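Local structure of UDP-N-Acetylglucosamine 2-Epimerase (Thermus thermophilus, 1V4V) at residues A[46-49]-A[50-53]; A[182-185]-A[186-190]; A[151-154]-A[155-159]. The protein probably interconverts UDP-N-acetylglucosamine and UDP-N-acetylmannosamine by inverting the configuration at C2 of the sugar. One frame throughout, in Å; residues are numbered along the deposited sequence.

All three contacts are local ones at helices of a single chain, and their order along it is contact 1, contact 3, contact 2. Contact 1 (46-53) lies on helix 45-53 and contact 3 (151-159) runs from strand 149-152 into helix 155-162; both helices connect strands of the same seven-stranded parallel sheet, but the centres are about 30 Å apart, on opposite sides of the chain's centre. Contact 2 (182-190) is on helix 177-188, which leads from this sheet towards the six-stranded second one; its centre is about 16 Å from that of contact 1 and about 27 Å from that of contact 3. Together they sample one Rossmann-like domain and its connection to the other.

Contact 1 (A[46-49]-A[50-53]); sequences EQLR and QALS
Leu-52 lies against the carbonyl oxygen of Leu-48, one helical turn earlier. Leu-52 N donates to Leu-48 O at 3.1 Å with a fairly straight N-H (156°), and Leu-52 CG lies 3.7 Å from that same Leu-48 O. The branch gets there because chi1 of -75° sets CG beside the backbone N and opposite the carbonyl carbon. Ala-51 comes at the same oxygen with its methyl, CB being 3.4 Å from Leu-48 O; towards the leucine side chain it makes just a loose apolar approach, with Ala-51 CB and Leu-48 CD1 4.4 Å apart.

Before this turn, Gln-50 N bonds to Glu-46 O at 3.1 Å and also reaches weakly for Gln-47 O, which takes a second weak bond from Ala-51 N. Ser-53 N makes weak bonds to both Arg-49 O and Gln-50 O, while Ser-53 OG sits 3.1 Å from Arg-49 O, its chi1 of -68° turning the hydroxyl beside its own N.

Arg-49 itself sends its side chain away from the following turn, extended from CG to NE, and pairs with Glu-59 in a salt bridge through NE. The carboxylate probably eases the charge where the guanidinium group comes close to that of Arg-45.

On the buried side, Leu-48 and Leu-52 rest on Phe-12 of strand 6-12 and Ala-18 of helix 15-29, with Gln-47 and Ala-51 against Arg-15 nearby. Helix 45-53 thus packs on the sheet as the helical crossover of the beta-alpha-beta unit between strands 34-40 and 61-62.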
loop_
_atom_site.group_PDB
_atom_site.type_symbol
_atom_site.label_atom_id
_atom_site.label_comp_id
_atom_site.label_asym_id
_atom_site.label_seq_id
_atom_site.Cartn_x
_atom_site.Cartn_y
_atom_site.Cartn_z
ATOM N N GLU A 46 3.859 -21.356 -19.915
ATOM C CA GLU A 46 3.919 -22.807 -20.033
ATOM C C GLU A 46 4.454 -23.469 -18.765
ATOM O O GLU A 46 3.975 -24.527 -18.356
ATOM C CB GLU A 46 4.791 -23.191 -21.233
ATOM C CG GLU A 46 4.593 -24.615 -21.735
ATOM C CD GLU A 46 3.140 -24.926 -22.053
ATOM O OE1 GLU A 46 2.365 -25.188 -21.109
ATOM O OE2 GLU A 46 2.771 -24.898 -23.247
ATOM N N GLN A 47 5.441 -22.836 -18.140
ATOM C CA GLN A 47 6.043 -23.367 -16.922
ATOM C C GLN A 47 5.051 -23.404 -15.763
ATOM O O GLN A 47 4.938 -24.411 -15.062
ATOM C CB GLN A 47 7.258 -22.520 -16.535
ATOM C CG GLN A 47 8.003 -23.012 -15.307
ATOM C CD GLN A 47 9.157 -22.105 -14.928
ATOM O OE1 GLN A 47 8.961 -20.936 -14.597
ATOM N NE2 GLN A 47 10.371 -22.642 -14.978
ATOM N N LEU A 48 4.334 -22.302 -15.565
ATOM C CA LEU A 48 3.353 -22.210 -14.490
ATOM C C LEU A 48 2.138 -23.071 -14.828
ATOM O O LEU A 48 1.483 -23.627 -13.947
ATOM C CB LEU A 48 2.933 -20.751 -14.297
ATOM C CG LEU A 48 2.136 -20.399 -13.040
ATOM C CD1 LEU A 48 2.863 -20.901 -11.805
ATOM C CD2 LEU A 48 1.949 -18.891 -12.974
ATOM N N ARG A 49 1.855 -23.178 -16.120
ATOM C CA ARG A 49 0.736 -23.969 -16.611
ATOM C C ARG A 49 0.902 -25.430 -16.209
ATOM O O ARG A 49 -0.066 -26.105 -15.859
ATOM C CB ARG A 49 0.666 -23.857 -18.134
ATOM C CG ARG A 49 -0.640 -23.311 -18.664
ATOM C CD ARG A 49 -0.440 -22.713 -20.041
ATOM N NE ARG A 49 -1.697 -22.267 -20.630
ATOM C CZ ARG A 49 -2.632 -23.084 -21.100
ATOM N NH1 ARG A 49 -2.452 -24.398 -21.054
ATOM N NH2 ARG A 49 -3.752 -22.588 -21.610
ATOM N N GLN A 50 2.141 -25.908 -16.259
ATOM C CA GLN A 50 2.443 -27.289 -15.912
ATOM C C GLN A 50 2.410 -27.503 -14.402
ATOM O O GLN A 50 2.089 -28.593 -13.927
ATOM C CB GLN A 50 3.820 -27.674 -16.456
ATOM C CG GLN A 50 3.988 -29.162 -16.685
ATOM C CD GLN A 50 3.011 -29.689 -17.717
ATOM O OE1 GLN A 50 3.036 -29.277 -18.879
ATOM N NE2 GLN A 50 2.140 -30.602 -17.299
ATOM N N ALA A 51 2.744 -26.459 -13.650
ATOM C CA ALA A 51 2.746 -26.537 -12.195
ATOM C C ALA A 51 1.324 -26.690 -11.666
ATOM O O ALA A 51 1.076 -27.441 -10.724
ATOM C CB ALA A 51 3.393 -25.291 -11.612
ATOM N N LEU A 52 0.391 -25.973 -12.280
ATOM C CA LEU A 52 -1.005 -26.040 -11.868
ATOM C C LEU A 52 -1.641 -27.370 -12.269
ATOM O O LEU A 52 -2.686 -27.746 -11.744
ATOM C CB LEU A 52 -1.789 -24.875 -12.480
ATOM C CG LEU A 52 -1.545 -23.504 -11.840
ATOM C CD1 LEU A 52 -2.169 -22.402 -12.689
ATOM C CD2 LEU A 52 -2.131 -23.495 -10.435
ATOM N N SER A 53 -1.000 -28.080 -13.193
ATOM C CA SER A 53 -1.510 -29.368 -13.663
ATOM C C SER A 53 -1.663 -30.392 -12.549
ATOM O O SER A 53 -2.671 -31.099 -12.489
ATOM C CB SER A 53 -0.599 -29.939 -14.753
ATOM O OG SER A 53 -0.662 -29.154 -15.931
#

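Contact 2 (A[182-185]-A[186-190]); sequences VLLA and AKLGR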
loop_
_atom_site.group_PDB
_atom_site.type_symbol
_atom_site.label_atom_id
_atom_site.label_comp_id
_atom_site.label_asym_id
_atom_site.label_seq_id
_atom_site.Cartn_x
_atom_site.Cartn_y
_atom_site.Cartn_z
ATOM N N VAL A 182 0.789 -29.312 0.528
ATOM C CA VAL A 182 1.554 -30.549 0.631
ATOM C C VAL A 182 0.601 -31.739 0.679
ATOM O O VAL A 182 0.800 -32.725 -0.026
ATOM C CB VAL A 182 2.445 -30.563 1.894
ATOM C CG1 VAL A 182 3.272 -31.847 1.931
ATOM C CG2 VAL A 182 3.368 -29.355 1.888
ATOM N N LEU A 183 -0.433 -31.640 1.511
ATOM C CA LEU A 183 -1.424 -32.704 1.644
ATOM C C LEU A 183 -2.070 -33.006 0.297
ATOM O O LEU A 183 -2.292 -34.169 -0.052
ATOM C CB LEU A 183 -2.501 -32.304 2.652
ATOM C CG LEU A 183 -2.067 -32.206 4.116
ATOM C CD1 LEU A 183 -3.184 -31.592 4.951
ATOM C CD2 LEU A 183 -1.717 -33.596 4.633
ATOM N N LEU A 184 -2.370 -31.954 -0.458
ATOM C CA LEU A 184 -2.981 -32.102 -1.776
ATOM C C LEU A 184 -1.996 -32.745 -2.753
ATOM O O LEU A 184 -2.352 -33.663 -3.498
ATOM C CB LEU A 184 -3.420 -30.731 -2.303
ATOM C CG LEU A 184 -4.036 -30.659 -3.703
ATOM C CD1 LEU A 184 -5.225 -31.602 -3.802
ATOM C CD2 LEU A 184 -4.464 -29.224 -3.989
ATOM N N ALA A 185 -0.758 -32.263 -2.746
ATOM C CA ALA A 185 0.266 -32.790 -3.635
ATOM C C ALA A 185 0.503 -34.273 -3.355
ATOM O O ALA A 185 0.706 -35.062 -4.280
ATOM C CB ALA A 185 1.563 -32.012 -3.465
ATOM N N ALA A 186 0.467 -34.649 -2.080
ATOM C CA ALA A 186 0.689 -36.043 -1.704
ATOM C C ALA A 186 -0.429 -36.927 -2.242
ATOM O O ALA A 186 -0.182 -38.023 -2.749
ATOM C CB ALA A 186 0.770 -36.173 -0.195
ATOM N N LYS A 187 -1.658 -36.438 -2.128
ATOM C CA LYS A 187 -2.824 -37.174 -2.593
ATOM C C LYS A 187 -2.854 -37.337 -4.109
ATOM O O LYS A 187 -3.175 -38.410 -4.618
ATOM C CB LYS A 187 -4.101 -36.465 -2.132
ATOM C CG LYS A 187 -5.376 -37.079 -2.682
ATOM C CD LYS A 187 -6.605 -36.298 -2.256
ATOM C CE LYS A 187 -7.855 -36.875 -2.903
ATOM N NZ LYS A 187 -7.752 -36.869 -4.391
ATOM N N LEU A 188 -2.518 -36.270 -4.824
ATOM C CA LEU A 188 -2.531 -36.285 -6.284
ATOM C C LEU A 188 -1.268 -36.870 -6.899
ATOM O O LEU A 188 -1.271 -37.297 -8.056
ATOM C CB LEU A 188 -2.739 -34.861 -6.814
ATOM C CG LEU A 188 -4.029 -34.171 -6.363
ATOM C CD1 LEU A 188 -4.052 -32.738 -6.873
ATOM C CD2 LEU A 188 -5.233 -34.948 -6.878
ATOM N N GLY A 189 -0.187 -36.891 -6.127
ATOM C CA GLY A 189 1.065 -37.412 -6.638
ATOM C C GLY A 189 1.180 -38.924 -6.649
ATOM O O GLY A 189 0.347 -39.633 -6.086
ATOM N N ARG A 190 2.226 -39.413 -7.303
ATOM C CA ARG A 190 2.487 -40.843 -7.391
ATOM C C ARG A 190 3.916 -41.140 -6.969
ATOM O O ARG A 190 4.850 -40.441 -7.363
ATOM C CB ARG A 190 2.268 -41.342 -8.818
ATOM C CG ARG A 190 0.811 -41.487 -9.206
ATOM C CD ARG A 190 0.683 -41.923 -10.654
ATOM N NE ARG A 190 1.160 -40.889 -11.566
ATOM C CZ ARG A 190 1.214 -41.025 -12.887
ATOM N NH1 ARG A 190 0.824 -42.159 -13.457
ATOM N NH2 ARG A 190 1.652 -40.024 -13.641
#
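Val-182 O receives Ala-186 N at 2.8 Å, the first of four successive i to i+4 bonds that carry the chain through the last turns of helix 177-188. Lys-187 N to Leu-183 O (3.1 Å) and Leu-188 N to Leu-184 O (2.9 Å) continue the pattern. The fourth is short but bent: Gly-189 N stands 2.7 Å from Ala-185 O with an N-H angle of 131°, and at Gly-189 the backbone opens out (psi 170°), ending the helix.

Leu-184 and Leu-188 meet on one flank, their side chains crossing at a slant. The touching atoms are the CD1 methyls, 3.5 Å apart, a close approach for two methyl groups, while Leu-188 CG also lies 3.4 Å from Leu-184 O. Leu-184 extends into this meeting with CG trans to the backbone N (chi1 178°). Another flank is small: Ala-186 CB packs 3.5 Å from Val-182 O.

That flank faces the second sheet's domain, where Val-182 and Ala-185 touch Tyr-265, Ala-186 touches Ala-269 and a glycerol, probably from crystallisation, lies beside Val-182. Leu-184 reaches Phe-55, and Ala-185, besides Tyr-265, touches Leu-54, both just after helix 45-53. A helix placed between both halves in this way suits the GT-B fold, whose two Rossmann-like domains face each other across a cleft.

Contact 3 (A[151-154]-A[155-159]); sequences FAPT and PLAKA
Thr-154 O accepts from Lys-158 N at 3.1 Å, the first i to i+4 bond of helix 155-162, which the chain enters from strand 149-152 by way of Pro-153 and an extended Thr-154 (psi 166°). The threonine side chain turns towards the same first turn: its hydroxyl OG1 accepts from Ala-157 N at 3.1 Å, with an N-H angle of 155°. For this, chi1 of 64° tucks OG1 between the backbone N and the carbonyl carbon and leaves the methyl CG2 away from the bond. Two acceptors of one residue therefore take two successive amide groups of the opening turn.

This is an N-cap, with Thr-154 as the capping residue, and it starts the helix of a beta-alpha-beta unit made of strand 149-152, helix 155-162 and strand 171-173. Pro-155 fills the first helical position, where the missing N-H breaks no helical bond, since amides of the first turn have no carbonyl four residues back within the helix. Pro-155 CD lies 3.3 Å from Thr-154 CB, a close spacing that goes with the extended Thr-154 backbone leading into the proline.

Beneath the cap, Ala-157 turns its methyl back to the residues leaving the strand. Ala-157 CB meets Ala-152 CB at 3.8 Å, and Pro-153 CD comes within 3.7 Å of Ala-157 CB. Ala-152 is itself held in the sheet by backbone bonds to Leu-172 and Thr-174. Lys-158 runs out fully extended along Ile-171 and Val-173 of the neighbouring strand, and its NZ forms a salt bridge with Glu-168.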
loop_
_atom_site.group_PDB
_atom_site.type_symbol
_atom_site.label_atom_id
_atom_site.label_comp_id
_atom_site.label_asym_id
_atom_site.label_seq_id
_atom_site.Cartn_x
_atom_site.Cartn_y
_atom_site.Cartn_z
ATOM N N PHE A 151 -5.530 -12.312 5.081
ATOM C CA PHE A 151 -5.486 -13.662 5.622
ATOM C C PHE A 151 -4.092 -13.842 6.217
ATOM O O PHE A 151 -3.131 -14.117 5.501
ATOM C CB PHE A 151 -5.744 -14.667 4.501
ATOM C CG PHE A 151 -7.078 -14.483 3.826
ATOM C CD1 PHE A 151 -8.242 -14.967 4.415
ATOM C CD2 PHE A 151 -7.172 -13.805 2.613
ATOM C CE1 PHE A 151 -9.487 -14.783 3.803
ATOM C CE2 PHE A 151 -8.407 -13.612 1.992
ATOM C CZ PHE A 151 -9.569 -14.104 2.589
ATOM N N ALA A 152 -3.993 -13.654 7.530
ATOM C CA ALA A 152 -2.722 -13.761 8.238
ATOM C C ALA A 152 -2.390 -15.198 8.613
ATOM O O ALA A 152 -3.225 -15.916 9.150
ATOM C CB ALA A 152 -2.755 -12.897 9.486
ATOM N N PRO A 153 -1.153 -15.631 8.339
ATOM C CA PRO A 153 -0.759 -17.003 8.669
ATOM C C PRO A 153 -0.590 -17.247 10.168
ATOM O O PRO A 153 -0.800 -18.358 10.647
ATOM C CB PRO A 153 0.552 -17.172 7.905
ATOM C CG PRO A 153 1.140 -15.781 7.964
ATOM C CD PRO A 153 -0.062 -14.916 7.649
ATOM N N THR A 154 -0.241 -16.199 10.907
ATOM C CA THR A 154 -0.008 -16.314 12.346
ATOM C C THR A 154 -0.554 -15.135 13.140
ATOM O O THR A 154 -0.891 -14.091 12.578
ATOM C CB THR A 154 1.498 -16.359 12.655
ATOM O OG1 THR A 154 2.090 -15.111 12.262
ATOM C CG2 THR A 154 2.177 -17.493 11.898
ATOM N N PRO A 155 -0.637 -15.290 14.473
ATOM C CA PRO A 155 -1.131 -14.224 15.347
ATOM C C PRO A 155 -0.189 -13.023 15.241
ATOM O O PRO A 155 -0.620 -11.871 15.303
ATOM C CB PRO A 155 -1.094 -14.871 16.728
ATOM C CG PRO A 155 -1.402 -16.310 16.419
ATOM C CD PRO A 155 -0.525 -16.561 15.216
ATOM N N LEU A 156 1.101 -13.304 15.074
ATOM C CA LEU A 156 2.103 -12.252 14.946
ATOM C C LEU A 156 1.845 -11.422 13.689
ATOM O O LEU A 156 1.962 -10.191 13.704
ATOM C CB LEU A 156 3.506 -12.856 14.883
ATOM C CG LEU A 156 4.640 -11.867 14.596
ATOM C CD1 LEU A 156 4.698 -10.811 15.693
ATOM C CD2 LEU A 156 5.957 -12.616 14.502
ATOM N N ALA A 157 1.503 -12.097 12.598
ATOM C CA ALA A 157 1.218 -11.403 11.348
ATOM C C ALA A 157 0.016 -10.486 11.556
ATOM O O ALA A 157 -0.001 -9.354 11.072
ATOM C CB ALA A 157 0.940 -12.409 10.233
ATOM N N LYS A 158 -0.984 -10.977 12.285
ATOM C CA LYS A 158 -2.176 -10.185 12.566
ATOM C C LYS A 158 -1.780 -8.965 13.390
ATOM O O LYS A 158 -2.271 -7.861 13.153
ATOM C CB LYS A 158 -3.209 -11.010 13.339
ATOM C CG LYS A 158 -4.405 -10.198 13.829
ATOM C CD LYS A 158 -5.451 -11.056 14.530
ATOM C CE LYS A 158 -6.588 -10.189 15.065
ATOM N NZ LYS A 158 -7.667 -10.978 15.718
ATOM N N ALA A 159 -0.888 -9.171 14.354
ATOM C CA ALA A 159 -0.429 -8.080 15.207
ATOM C C ALA A 159 0.261 -7.004 14.370
ATOM O O ALA A 159 0.137 -5.817 14.662
ATOM C CB ALA A 159 0.518 -8.605 16.272
#